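Local coordinates for protein NAD-dependent dehydrogenase (PDB 4Z0P) that probably catalyses the NADPH-dependent reduction of glyoxylate and hydroxypyruvate to the corresponding hydroxyacids, at residues V53-F61 / G76-P87; A139-G147 / F190-L201. All coordinates share one frame; numbering follows the deposited sequence. Where two conformers were deposited one is given.

Contact 1. Residues V53-F61 / G76-P87; sequences VWKSAPDLF and GVDHVLTLPGLP. With OXD (oxalic acid), chain C; NDP (NADPH dihydro-nicotinamide-adenine-dinucleotide phosphate), chain H.
F61 meets the turn L83-L86 and the proline after it with almost every part of its ring, a worked example of one aromatic side chain packed into a loop. CD of P87 stands over the ring face in a CH-pi contact, 3.8 Å from the centroid of the F61 ring and 12° off its normal. L86, lying alongside and pointing the same way, brings CD1 to 3.5 Å from F61 CE2, and CB of L83, whose side chain crosses the phenyl group at about a right angle, also touches CE2 obliquely. At the edge and in the ring plane lies a carbonyl, P84 O, 3.5 Å from F61 CD2. With CG turned anti to the carbonyl carbon (chi1 -62°), the ring is carried into this cluster. Replacing F61 by an alanine is likely to leave P87 CD and L86 CD1 facing a gap, with the turn L83-L86 less firmly held.

A water supplies the polar bridge between P58, F61 and P84. It donates to P58 O (2.8 Å) and P84 O (3.0 Å) and accepts from F61 N (2.9 Å), joining the two segments where the helix 60-63 begins.

At the other end the chemistry turns to the active site. G76 N donates to O5 of the bound oxalate at 2.7 Å and 151°, while W54 CZ3 brings its ring edge to 3.4 Å from G76 O, in the plane of the indole. A CB at G76 would crowd O2D of the nicotinamide-side ribose of NADPH.

Strand 50-54 lies between strands 8-12 and 69-72 of the parallel sheet, V53 pairing with F71 and G73, W54 with D11 and K13. V53 also packs on V80, which in turn rests on L91 of strand 91-92.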
loop_
_atom_site.group_PDB
_atom_site.type_symbol
_atom_site.label_atom_id
_atom_site.label_comp_id
_atom_site.label_asym_id
_atom_site.label_seq_id
_atom_site.Cartn_x
_atom_site.Cartn_y
_atom_site.Cartn_z
ATOM N N VAL A 53 2.913 4.359 30.906
ATOM C CA VAL A 53 3.176 5.799 30.723
ATOM C C VAL A 53 3.500 6.137 29.270
ATOM O O VAL A 53 4.166 5.369 28.568
ATOM C CB VAL A 53 4.282 6.304 31.664
ATOM C CG1 VAL A 53 3.895 6.033 33.125
ATOM C CG2 VAL A 53 5.661 5.727 31.321
ATOM N N TRP A 54 3.043 7.312 28.842
ATOM C CA TRP A 54 3.390 7.883 27.547
ATOM C C TRP A 54 3.282 9.392 27.633
ATOM O O TRP A 54 2.213 9.900 27.927
ATOM C CB TRP A 54 2.460 7.376 26.453
ATOM C CG TRP A 54 2.960 7.716 25.084
ATOM C CD1 TRP A 54 2.433 8.604 24.185
ATOM C CD2 TRP A 54 4.125 7.152 24.453
ATOM N NE1 TRP A 54 3.197 8.610 23.016
ATOM C CE2 TRP A 54 4.237 7.731 23.165
ATOM C CE3 TRP A 54 5.076 6.210 24.857
ATOM C CZ2 TRP A 54 5.283 7.401 22.286
ATOM C CZ3 TRP A 54 6.111 5.888 23.975
ATOM C CH2 TRP A 54 6.194 6.481 22.722
ATOM N N LYS A 55 4.398 10.091 27.409
ATOM C CA LYS A 55 4.458 11.554 27.483
ATOM C C LYS A 55 3.976 12.072 28.832
ATOM O O LYS A 55 3.233 13.062 28.914
ATOM C CB LYS A 55 3.699 12.192 26.299
ATOM C CG LYS A 55 4.372 11.944 24.982
ATOM C CD LYS A 55 3.519 12.502 23.844
ATOM C CE LYS A 55 4.350 12.772 22.618
ATOM N NZ LYS A 55 3.455 13.199 21.510
ATOM N N SER A 56 4.410 11.399 29.892
ATOM C CA SER A 56 3.913 11.675 31.230
ATOM C C SER A 56 4.520 12.981 31.799
ATOM O O SER A 56 5.513 13.483 31.310
ATOM C CB SER A 56 4.123 10.454 32.138
ATOM O OG SER A 56 5.417 9.933 32.021
ATOM N N ALA A 57 3.844 13.509 32.816
ATOM C CA ALA A 57 4.217 14.803 33.394
ATOM C C ALA A 57 5.555 14.685 34.133
ATOM O O ALA A 57 5.850 13.614 34.690
ATOM C CB ALA A 57 3.123 15.289 34.332
ATOM N N PRO A 58 6.360 15.765 34.153
ATOM C CA PRO A 58 7.684 15.695 34.774
ATOM C C PRO A 58 7.707 15.231 36.232
ATOM O O PRO A 58 8.701 14.648 36.655
ATOM C CB PRO A 58 8.214 17.140 34.665
ATOM C CG PRO A 58 7.439 17.760 33.556
ATOM C CD PRO A 58 6.107 17.091 33.541
ATOM N N ASP A 59 6.643 15.489 36.996
ATOM C CA ASP A 59 6.595 15.062 38.407
ATOM C C ASP A 59 6.106 13.622 38.688
ATOM O O ASP A 59 5.997 13.229 39.839
ATOM C CB ASP A 59 5.812 16.064 39.266
ATOM C CG ASP A 59 4.296 16.026 39.044
ATOM O OD1 ASP A 59 3.841 15.622 37.954
ATOM O OD2 ASP A 59 3.571 16.453 39.967
ATOM N N LEU A 60 5.804 12.846 37.646
ATOM C CA LEU A 60 5.187 11.530 37.887
ATOM C C LEU A 60 5.995 10.649 38.826
ATOM O O LEU A 60 5.447 10.108 39.797
ATOM C CB LEU A 60 4.898 10.759 36.612
ATOM C CG LEU A 60 4.223 9.386 36.872
ATOM C CD1 LEU A 60 2.977 9.430 37.779
ATOM C CD2 LEU A 60 3.872 8.733 35.563
ATOM N N PHE A 61 7.295 10.519 38.580
ATOM C CA PHE A 61 8.073 9.609 39.426
ATOM C C PHE A 61 8.340 10.146 40.837
ATOM O O PHE A 61 8.607 9.364 41.735
ATOM C CB PHE A 61 9.358 9.112 38.738
ATOM C CG PHE A 61 9.078 8.330 37.495
ATOM C CD1 PHE A 61 8.157 7.274 37.517
ATOM C CD2 PHE A 61 9.686 8.658 36.291
ATOM C CE1 PHE A 61 7.853 6.569 36.372
ATOM C CE2 PHE A 61 9.380 7.944 35.141
ATOM C CZ PHE A 61 8.468 6.906 35.180
ATOM N N GLY A 76 8.984 2.780 21.518
ATOM C CA GLY A 76 10.132 3.659 21.724
ATOM C C GLY A 76 10.156 4.134 23.162
ATOM O O GLY A 76 9.112 4.309 23.781
ATOM N N VAL A 77 11.357 4.263 23.718
ATOM C CA VAL A 77 11.492 4.667 25.109
ATOM C C VAL A 77 12.386 5.899 25.285
ATOM O O VAL A 77 12.763 6.212 26.434
ATOM C CB VAL A 77 12.010 3.516 26.018
ATOM C CG1 VAL A 77 10.934 2.453 26.205
ATOM C CG2 VAL A 77 13.318 2.942 25.464
ATOM N N ASP A 78 12.757 6.564 24.191
ATOM C CA ASP A 78 13.691 7.696 24.280
ATOM C C ASP A 78 13.169 8.832 25.165
ATOM O O ASP A 78 13.928 9.451 25.889
ATOM C CB ASP A 78 14.089 8.217 22.915
ATOM C CG ASP A 78 12.889 8.591 22.058
ATOM O OD1 ASP A 78 12.070 7.687 21.743
ATOM O OD2 ASP A 78 12.777 9.784 21.713
ATOM N N HIS A 79 11.870 9.094 25.151
ATOM C CA HIS A 79 11.299 10.064 26.086
ATOM C C HIS A 79 11.212 9.600 27.532
ATOM O O HIS A 79 11.630 10.319 28.441
ATOM C CB HIS A 79 9.943 10.596 25.574
ATOM C CG HIS A 79 9.308 11.558 26.515
ATOM N ND1 HIS A 79 9.737 12.865 26.639
ATOM C CD2 HIS A 79 8.346 11.386 27.448
ATOM C CE1 HIS A 79 9.033 13.461 27.581
ATOM N NE2 HIS A 79 8.190 12.585 28.095
ATOM N N VAL A 80 10.706 8.371 27.802
ATOM C CA VAL A 80 10.541 7.943 29.188
ATOM C C VAL A 80 11.892 7.853 29.898
ATOM O O VAL A 80 11.972 8.107 31.069
ATOM C CB VAL A 80 9.735 6.608 29.364
ATOM C CG1 VAL A 80 10.460 5.422 28.839
ATOM C CG2 VAL A 80 9.388 6.344 30.818
ATOM N N LEU A 81 12.939 7.533 29.122
ATOM C CA LEU A 81 14.293 7.476 29.721
ATOM C C LEU A 81 14.769 8.808 30.245
ATOM O O LEU A 81 15.651 8.836 31.091
ATOM C CB LEU A 81 15.320 6.919 28.718
ATOM C CG LEU A 81 15.165 5.422 28.398
ATOM C CD1 LEU A 81 16.081 5.056 27.242
ATOM C CD2 LEU A 81 15.519 4.558 29.607
ATOM N N THR A 82 14.173 9.901 29.761
ATOM C CA THR A 82 14.560 11.247 30.201
ATOM C C THR A 82 13.756 11.772 31.368
ATOM O O THR A 82 14.080 12.820 31.908
ATOM C CB THR A 82 14.419 12.288 29.068
ATOM O OG1 THR A 82 13.031 12.548 28.784
ATOM C CG2 THR A 82 15.140 11.819 27.800
ATOM N N LEU A 83 12.706 11.053 31.758
ATOM C CA LEU A 83 11.834 11.566 32.818
ATOM C C LEU A 83 12.542 11.630 34.140
ATOM O O LEU A 83 13.244 10.682 34.570
ATOM C CB LEU A 83 10.526 10.770 32.903
ATOM C CG LEU A 83 9.605 10.892 31.710
ATOM C CD1 LEU A 83 8.586 9.773 31.769
ATOM C CD2 LEU A 83 8.939 12.259 31.653
ATOM N N PRO A 84 12.426 12.790 34.847
ATOM C CA PRO A 84 13.127 12.905 36.070
ATOM C C PRO A 84 12.663 11.852 37.094
ATOM O O PRO A 84 11.460 11.507 37.154
ATOM C CB PRO A 84 12.824 14.339 36.565
ATOM C CG PRO A 84 11.947 14.953 35.549
ATOM C CD PRO A 84 11.537 13.935 34.565
ATOM N N GLY A 85 13.638 11.303 37.780
ATOM C CA GLY A 85 13.426 10.303 38.794
ATOM C C GLY A 85 13.027 8.935 38.263
ATOM O O GLY A 85 12.583 8.104 39.039
ATOM N N LEU A 86 13.235 8.661 36.976
ATOM C CA LEU A 86 12.925 7.321 36.430
ATOM C C LEU A 86 13.571 6.273 37.325
ATOM O O LEU A 86 14.769 6.310 37.574
ATOM C CB LEU A 86 13.373 7.168 34.968
ATOM C CG LEU A 86 13.100 5.774 34.342
ATOM C CD1 LEU A 86 11.663 5.573 33.953
ATOM C CD2 LEU A 86 13.993 5.582 33.126
ATOM N N PRO A 87 12.759 5.352 37.880
ATOM C CA PRO A 87 13.329 4.453 38.880
ATOM C C PRO A 87 14.240 3.402 38.303
ATOM O O PRO A 87 14.115 3.022 37.142
ATOM C CB PRO A 87 12.087 3.819 39.543
ATOM C CG PRO A 87 11.054 3.899 38.495
ATOM C CD PRO A 87 11.292 5.221 37.825
HETATM C C1 OXD C . 5.988 4.322 19.741
HETATM C C2 OXD C . 5.500 5.542 19.107
HETATM O O3 OXD C . 5.224 3.334 19.886
HETATM O O4 OXD C . 4.303 5.849 19.206
HETATM O O5 OXD C . 7.172 4.309 20.139
HETATM O O6 OXD C . 6.290 6.264 18.482
HETATM P PA NDP H . 13.805 -2.882 18.024
HETATM O O1A NDP H . 14.590 -2.634 19.303
HETATM O O2A NDP H . 13.150 -4.213 17.866
HETATM O O5B NDP H . 14.824 -2.669 16.831
HETATM C C5B NDP H . 15.764 -1.617 16.771
HETATM C C4B NDP H . 16.704 -1.896 15.630
HETATM O O4B NDP H . 17.533 -0.746 15.481
HETATM C C3B NDP H . 17.639 -3.081 15.863
HETATM O O3B NDP H . 17.819 -3.741 14.615
HETATM C C2B NDP H . 18.925 -2.418 16.308
HETATM O O2B NDP H . 20.104 -3.146 16.022
HETATM C C1B NDP H . 18.883 -1.176 15.458
HETATM N N9A NDP H . 19.790 -0.156 16.010
HETATM C C8A NDP H . 19.715 0.539 17.162
HETATM N N7A NDP H . 20.710 1.379 17.339
HETATM C C5A NDP H . 21.480 1.214 16.222
HETATM C C6A NDP H . 22.694 1.792 15.800
HETATM N N6A NDP H . 23.343 2.737 16.519
HETATM N N1A NDP H . 23.218 1.397 14.606
HETATM C C2A NDP H . 22.571 0.462 13.894
HETATM N N3A NDP H . 21.428 -0.160 14.198
HETATM C C4A NDP H . 20.923 0.275 15.382
HETATM O O3 NDP H . 12.774 -1.641 17.945
HETATM P PN NDP H . 11.375 -1.724 17.127
HETATM O O1N NDP H . 11.605 -2.287 15.765
HETATM O O2N NDP H . 10.311 -2.313 17.982
HETATM O O5D NDP H . 11.057 -0.164 17.087
HETATM C C5D NDP H . 11.929 0.701 16.388
HETATM C C4D NDP H . 11.578 2.156 16.663
HETATM O O4D NDP H . 10.411 2.535 15.930
HETATM C C3D NDP H . 11.205 2.511 18.096
HETATM O O3D NDP H . 12.386 2.662 18.910
HETATM C C2D NDP H . 10.418 3.801 17.989
HETATM O O2D NDP H . 11.295 4.938 18.094
HETATM C C1D NDP H . 9.885 3.705 16.536
HETATM N N1N NDP H . 8.422 3.658 16.471
HETATM C C2N NDP H . 7.703 4.671 15.846
HETATM C C3N NDP H . 6.344 4.637 15.756
HETATM C C7N NDP H . 5.550 5.629 14.959
HETATM O O7N NDP H . 4.321 5.686 15.159
HETATM N N7N NDP H . 6.155 6.419 14.098
HETATM C C4N NDP H . 5.603 3.522 16.397
HETATM C C5N NDP H . 6.449 2.498 17.058
HETATM C C6N NDP H . 7.767 2.568 17.061
HETATM P P2B NDP H . 20.501 -4.456 16.870
HETATM O O1X NDP H . 19.518 -5.499 16.406
HETATM O O2X NDP H . 21.919 -4.713 16.392
HETATM O O3X NDP H . 20.384 -4.098 18.305
HETATM O O HOH W 1 8.635 11.837 36.317
#

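Contact 2. Residues A139-G147 / F190-L201; sequences ADVTVGIMG and FLGRTDFLVGLL. With NDP (NADPH dihydro-nicotinamide-adenine-dinucleotide phosphate), chain H.
G144 and its neighbours bond to F196 and V198 as adjoining parallel strands at the centre of the Rossmann-type nucleotide-binding sheet. The alternation is regular: G144 N donates to F196 O at 2.9 Å, and V198 N returns the bond to G144 O. M146 and L200 carry the pattern on toward the cofactor.

The side chains divide by sheet face. On one, V143 CG1 meets V198 CG2 and I145 lies alongside V198. Beside them V141, ahead of the strand, sets CG1 over the centre of the F196 ring, 3.6 Å from its centroid and only 4° off the normal, a CH-pi contact. On the other face M146 SD makes an oblique Met-aromatic contact, 5.3 Å from the centroid of the F190 ring, while M146 CG packs 3.5 Å from F190 CE1. CG anti to the carbonyl carbon (chi1 -72°) and an extended chi2 bring M146 SD to L197 CD1, 3.7 Å away. The ring of F190 also sits against bare G144, where a side chain would strike both F190 CZ and T194 OG1.

At the cofactor end G147, probably the first glycine of the GxGxxG motif of Rossmann-type domains, lies beside L201, whose CD2 comes within 3.6 Å of NADPH O4B. At the far end D195 takes the amide of T142 on OD2, 2.8 Å from T142 N and almost straight at 177°, while T142 O accepts from both D195 N and F196 N. A water donating to D140 O and D195 OD2 probably helps hold the carboxylate.

T194 OG1 lies over the F190 ring and donates to the backbone O of F190 at 2.8 Å, approaching from above the carbonyl plane, opposite R193 N.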
loop_
_atom_site.group_PDB
_atom_site.type_symbol
_atom_site.label_atom_id
_atom_site.label_comp_id
_atom_site.label_asym_id
_atom_site.label_seq_id
_atom_site.Cartn_x
_atom_site.Cartn_y
_atom_site.Cartn_z
ATOM N N ALA A 139 9.556 -4.804 -8.174
ATOM C CA ALA A 139 10.831 -5.513 -8.290
ATOM C C ALA A 139 11.963 -4.666 -8.894
ATOM O O ALA A 139 13.137 -4.985 -8.733
ATOM C CB ALA A 139 10.662 -6.812 -9.079
ATOM N N ASP A 140 11.611 -3.578 -9.558
ATOM C CA ASP A 140 12.581 -2.607 -10.113
ATOM C C ASP A 140 13.163 -1.653 -9.063
ATOM O O ASP A 140 14.084 -0.896 -9.378
ATOM C CB ASP A 140 11.912 -1.752 -11.196
ATOM C CG ASP A 140 11.430 -2.563 -12.393
ATOM O OD1 ASP A 140 12.098 -3.561 -12.764
ATOM O OD2 ASP A 140 10.378 -2.181 -12.990
ATOM N N VAL A 141 12.620 -1.674 -7.845
ATOM C CA VAL A 141 12.998 -0.763 -6.745
ATOM C C VAL A 141 13.580 -1.571 -5.598
ATOM O O VAL A 141 13.008 -2.580 -5.169
ATOM C CB VAL A 141 11.778 0.027 -6.257
ATOM C CG1 VAL A 141 12.056 0.820 -4.954
ATOM C CG2 VAL A 141 11.313 0.956 -7.371
ATOM N N THR A 142 14.714 -1.101 -5.090
ATOM C CA THR A 142 15.293 -1.663 -3.872
ATOM C C THR A 142 14.917 -0.778 -2.692
ATOM O O THR A 142 15.257 0.422 -2.658
ATOM C CB THR A 142 16.820 -1.806 -3.976
ATOM O OG1 THR A 142 17.127 -2.764 -5.005
ATOM C CG2 THR A 142 17.379 -2.316 -2.665
ATOM N N VAL A 143 14.190 -1.363 -1.754
ATOM C CA VAL A 143 13.873 -0.705 -0.474
ATOM C C VAL A 143 14.928 -1.138 0.521
ATOM O O VAL A 143 15.165 -2.342 0.713
ATOM C CB VAL A 143 12.481 -1.076 0.056
ATOM C CG1 VAL A 143 12.189 -0.339 1.364
ATOM C CG2 VAL A 143 11.402 -0.777 -0.988
ATOM N N GLY A 144 15.563 -0.165 1.147
ATOM C CA GLY A 144 16.591 -0.438 2.138
ATOM C C GLY A 144 16.087 0.037 3.482
ATOM O O GLY A 144 15.769 1.210 3.619
ATOM N N ILE A 145 16.027 -0.858 4.465
ATOM C CA ILE A 145 15.495 -0.523 5.780
ATOM C C ILE A 145 16.619 -0.442 6.787
ATOM O O ILE A 145 17.373 -1.408 6.951
ATOM C CB ILE A 145 14.459 -1.561 6.249
ATOM C CG1 ILE A 145 13.284 -1.610 5.257
ATOM C CG2 ILE A 145 13.957 -1.199 7.646
ATOM C CD1 ILE A 145 12.419 -2.828 5.419
ATOM N N MET A 146 16.761 0.735 7.417
ATOM C CA MET A 146 17.687 0.927 8.533
ATOM C C MET A 146 16.925 0.678 9.839
ATOM O O MET A 146 16.001 1.422 10.183
ATOM C CB MET A 146 18.326 2.301 8.498
ATOM C CG MET A 146 19.337 2.440 7.375
ATOM S SD MET A 146 20.015 4.071 7.081
ATOM C CE MET A 146 20.938 4.342 8.562
ATOM N N GLY A 147 17.354 -0.369 10.556
ATOM C CA GLY A 147 16.676 -0.886 11.750
ATOM C C GLY A 147 15.997 -2.193 11.427
ATOM O O GLY A 147 14.979 -2.201 10.741
ATOM N N PHE A 190 25.246 -0.755 1.533
ATOM C CA PHE A 190 23.791 -0.769 1.665
ATOM C C PHE A 190 23.141 0.484 1.069
ATOM O O PHE A 190 22.218 0.371 0.269
ATOM C CB PHE A 190 23.411 -1.004 3.142
ATOM C CG PHE A 190 22.023 -0.560 3.520
ATOM C CD1 PHE A 190 21.796 0.735 3.937
ATOM C CD2 PHE A 190 20.958 -1.454 3.536
ATOM C CE1 PHE A 190 20.515 1.149 4.293
ATOM C CE2 PHE A 190 19.684 -1.043 3.922
ATOM C CZ PHE A 190 19.464 0.262 4.292
ATOM N N LEU A 191 23.638 1.665 1.423
ATOM C CA LEU A 191 23.067 2.923 0.904
ATOM C C LEU A 191 23.162 2.998 -0.612
ATOM O O LEU A 191 22.198 3.385 -1.272
ATOM C CB LEU A 191 23.773 4.131 1.523
ATOM C CG LEU A 191 23.563 4.325 3.021
ATOM C CD1 LEU A 191 24.538 5.363 3.555
ATOM C CD2 LEU A 191 22.126 4.734 3.346
ATOM N N GLY A 192 24.307 2.602 -1.173
ATOM C CA GLY A 192 24.519 2.688 -2.609
ATOM C C GLY A 192 23.597 1.815 -3.442
ATOM O O GLY A 192 23.417 2.072 -4.628
ATOM N N ARG A 193 23.001 0.798 -2.820
ATOM C CA ARG A 193 22.004 -0.062 -3.464
ATOM C C ARG A 193 20.556 0.390 -3.250
ATOM O O ARG A 193 19.660 -0.138 -3.904
ATOM C CB ARG A 193 22.096 -1.474 -2.901
ATOM C CG ARG A 193 23.360 -2.205 -3.269
ATOM C CD ARG A 193 23.315 -3.607 -2.686
ATOM N NE ARG A 193 22.240 -4.405 -3.266
ATOM C CZ ARG A 193 21.883 -5.623 -2.858
ATOM N NH1 ARG A 193 22.485 -6.206 -1.829
ATOM N NH2 ARG A 193 20.906 -6.266 -3.474
ATOM N N THR A 194 20.328 1.361 -2.368
ATOM C CA THR A 194 18.997 1.671 -1.898
ATOM C C THR A 194 18.357 2.782 -2.709
ATOM O O THR A 194 18.907 3.858 -2.813
ATOM C CB THR A 194 19.028 2.048 -0.404
ATOM O OG1 THR A 194 19.419 0.885 0.332
ATOM C CG2 THR A 194 17.649 2.516 0.068
ATOM N N ASP A 195 17.173 2.506 -3.255
ATOM C CA ASP A 195 16.342 3.515 -3.918
ATOM C C ASP A 195 15.364 4.204 -2.977
ATOM O O ASP A 195 15.182 5.417 -3.047
ATOM C CB ASP A 195 15.534 2.881 -5.066
ATOM C CG ASP A 195 16.401 2.176 -6.101
ATOM O OD1 ASP A 195 17.375 2.808 -6.586
ATOM O OD2 ASP A 195 16.117 0.975 -6.446
ATOM N N PHE A 196 14.665 3.421 -2.162
ATOM C CA PHE A 196 13.754 3.940 -1.134
ATOM C C PHE A 196 14.350 3.578 0.218
ATOM O O PHE A 196 14.392 2.403 0.576
ATOM C CB PHE A 196 12.359 3.290 -1.188
ATOM C CG PHE A 196 11.502 3.615 -2.401
ATOM C CD1 PHE A 196 11.928 4.412 -3.461
ATOM C CD2 PHE A 196 10.226 3.049 -2.478
ATOM C CE1 PHE A 196 11.085 4.662 -4.547
ATOM C CE2 PHE A 196 9.394 3.283 -3.571
ATOM C CZ PHE A 196 9.827 4.084 -4.602
ATOM N N LEU A 197 14.774 4.592 0.976
ATOM C CA LEU A 197 15.328 4.391 2.308
ATOM C C LEU A 197 14.230 4.500 3.340
ATOM O O LEU A 197 13.554 5.527 3.397
ATOM C CB LEU A 197 16.397 5.445 2.597
ATOM C CG LEU A 197 17.063 5.345 3.982
ATOM C CD1 LEU A 197 17.808 4.041 4.133
ATOM C CD2 LEU A 197 18.012 6.503 4.201
ATOM N N VAL A 198 14.088 3.476 4.179
ATOM C CA VAL A 198 13.094 3.447 5.254
ATOM C C VAL A 198 13.813 3.425 6.591
ATOM O O VAL A 198 14.605 2.515 6.864
ATOM C CB VAL A 198 12.195 2.206 5.173
ATOM C CG1 VAL A 198 11.243 2.111 6.369
ATOM C CG2 VAL A 198 11.363 2.254 3.888
ATOM N N GLY A 199 13.522 4.414 7.427
ATOM C CA GLY A 199 14.052 4.479 8.781
ATOM C C GLY A 199 13.088 3.891 9.821
ATOM O O GLY A 199 11.987 4.401 10.018
ATOM N N LEU A 200 13.538 2.838 10.489
ATOM C CA LEU A 200 12.847 2.212 11.619
ATOM C C LEU A 200 13.828 1.964 12.771
ATOM O O LEU A 200 13.846 0.902 13.372
ATOM C CB LEU A 200 12.181 0.928 11.185
ATOM C CG LEU A 200 10.914 1.168 10.345
ATOM C CD1 LEU A 200 10.455 -0.135 9.699
ATOM C CD2 LEU A 200 9.804 1.780 11.166
ATOM N N LEU A 201 14.625 2.981 13.051
ATOM C CA LEU A 201 15.593 2.975 14.157
ATOM C C LEU A 201 14.990 3.671 15.377
ATOM O O LEU A 201 14.211 4.612 15.240
ATOM C CB LEU A 201 16.849 3.754 13.774
ATOM C CG LEU A 201 17.801 3.154 12.729
ATOM C CD1 LEU A 201 18.787 4.202 12.250
ATOM C CD2 LEU A 201 18.508 1.932 13.295
HETATM P PA NDP H . 13.805 -2.882 18.024
HETATM O O1A NDP H . 14.590 -2.634 19.303
HETATM O O2A NDP H . 13.150 -4.213 17.866
HETATM O O5B NDP H . 14.824 -2.669 16.831
HETATM C C5B NDP H . 15.764 -1.617 16.771
HETATM C C4B NDP H . 16.704 -1.896 15.630
HETATM O O4B NDP H . 17.533 -0.746 15.481
HETATM C C3B NDP H . 17.639 -3.081 15.863
HETATM O O3B NDP H . 17.819 -3.741 14.615
HETATM C C2B NDP H . 18.925 -2.418 16.308
HETATM O O2B NDP H . 20.104 -3.146 16.022
HETATM C C1B NDP H . 18.883 -1.176 15.458
HETATM N N9A NDP H . 19.790 -0.156 16.010
HETATM C C8A NDP H . 19.715 0.539 17.162
HETATM N N7A NDP H . 20.710 1.379 17.339
HETATM C C5A NDP H . 21.480 1.214 16.222
HETATM C C6A NDP H . 22.694 1.792 15.800
HETATM N N6A NDP H . 23.343 2.737 16.519
HETATM N N1A NDP H . 23.218 1.397 14.606
HETATM C C2A NDP H . 22.571 0.462 13.894
HETATM N N3A NDP H . 21.428 -0.160 14.198
HETATM C C4A NDP H . 20.923 0.275 15.382
HETATM O O3 NDP H . 12.774 -1.641 17.945
HETATM P PN NDP H . 11.375 -1.724 17.127
HETATM O O1N NDP H . 11.605 -2.287 15.765
HETATM O O2N NDP H . 10.311 -2.313 17.982
HETATM O O5D NDP H . 11.057 -0.164 17.087
HETATM C C5D NDP H . 11.929 0.701 16.388
HETATM C C4D NDP H . 11.578 2.156 16.663
HETATM O O4D NDP H . 10.411 2.535 15.930
HETATM C C3D NDP H . 11.205 2.511 18.096
HETATM O O3D NDP H . 12.386 2.662 18.910
HETATM C C2D NDP H . 10.418 3.801 17.989
HETATM O O2D NDP H . 11.295 4.938 18.094
HETATM C C1D NDP H . 9.885 3.705 16.536
HETATM N N1N NDP H . 8.422 3.658 16.471
HETATM C C2N NDP H . 7.703 4.671 15.846
HETATM C C3N NDP H . 6.344 4.637 15.756
HETATM C C7N NDP H . 5.550 5.629 14.959
HETATM O O7N NDP H . 4.321 5.686 15.159
HETATM N N7N NDP H . 6.155 6.419 14.098
HETATM C C4N NDP H . 5.603 3.522 16.397
HETATM C C5N NDP H . 6.449 2.498 17.058
HETATM C C6N NDP H . 7.767 2.568 17.061
HETATM P P2B NDP H . 20.501 -4.456 16.870
HETATM O O1X NDP H . 19.518 -5.499 16.406
HETATM O O2X NDP H . 21.919 -4.713 16.392
HETATM O O3X NDP H . 20.384 -4.098 18.305
HETATM O O HOH W 2 16.763 -0.541 -8.450
HETATM O O HOH W 3 19.436 -4.218 -5.039
#

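The two contacts illustrate how position in a fold sets chemistry. Contact 2 is deep core, two neighbouring strands of the seven-stranded sheet bonded backbone to backbone. Contact 1 is partly buried at the C-terminal end of the middle strand of the separate five-stranded sheet, where that strand end and a short helix meet a loop, with apolar packing and a bridging water in place of strand pairing. The pairs share no element and do not touch; their centres are about 32 Å apart, on opposite sides of the chain's centre. NADPH is what they have in common: segment 76-87 reaches its nicotinamide-side ribose and the oxalate, whereas 139-147 and 190-201 approach it from the strand ends.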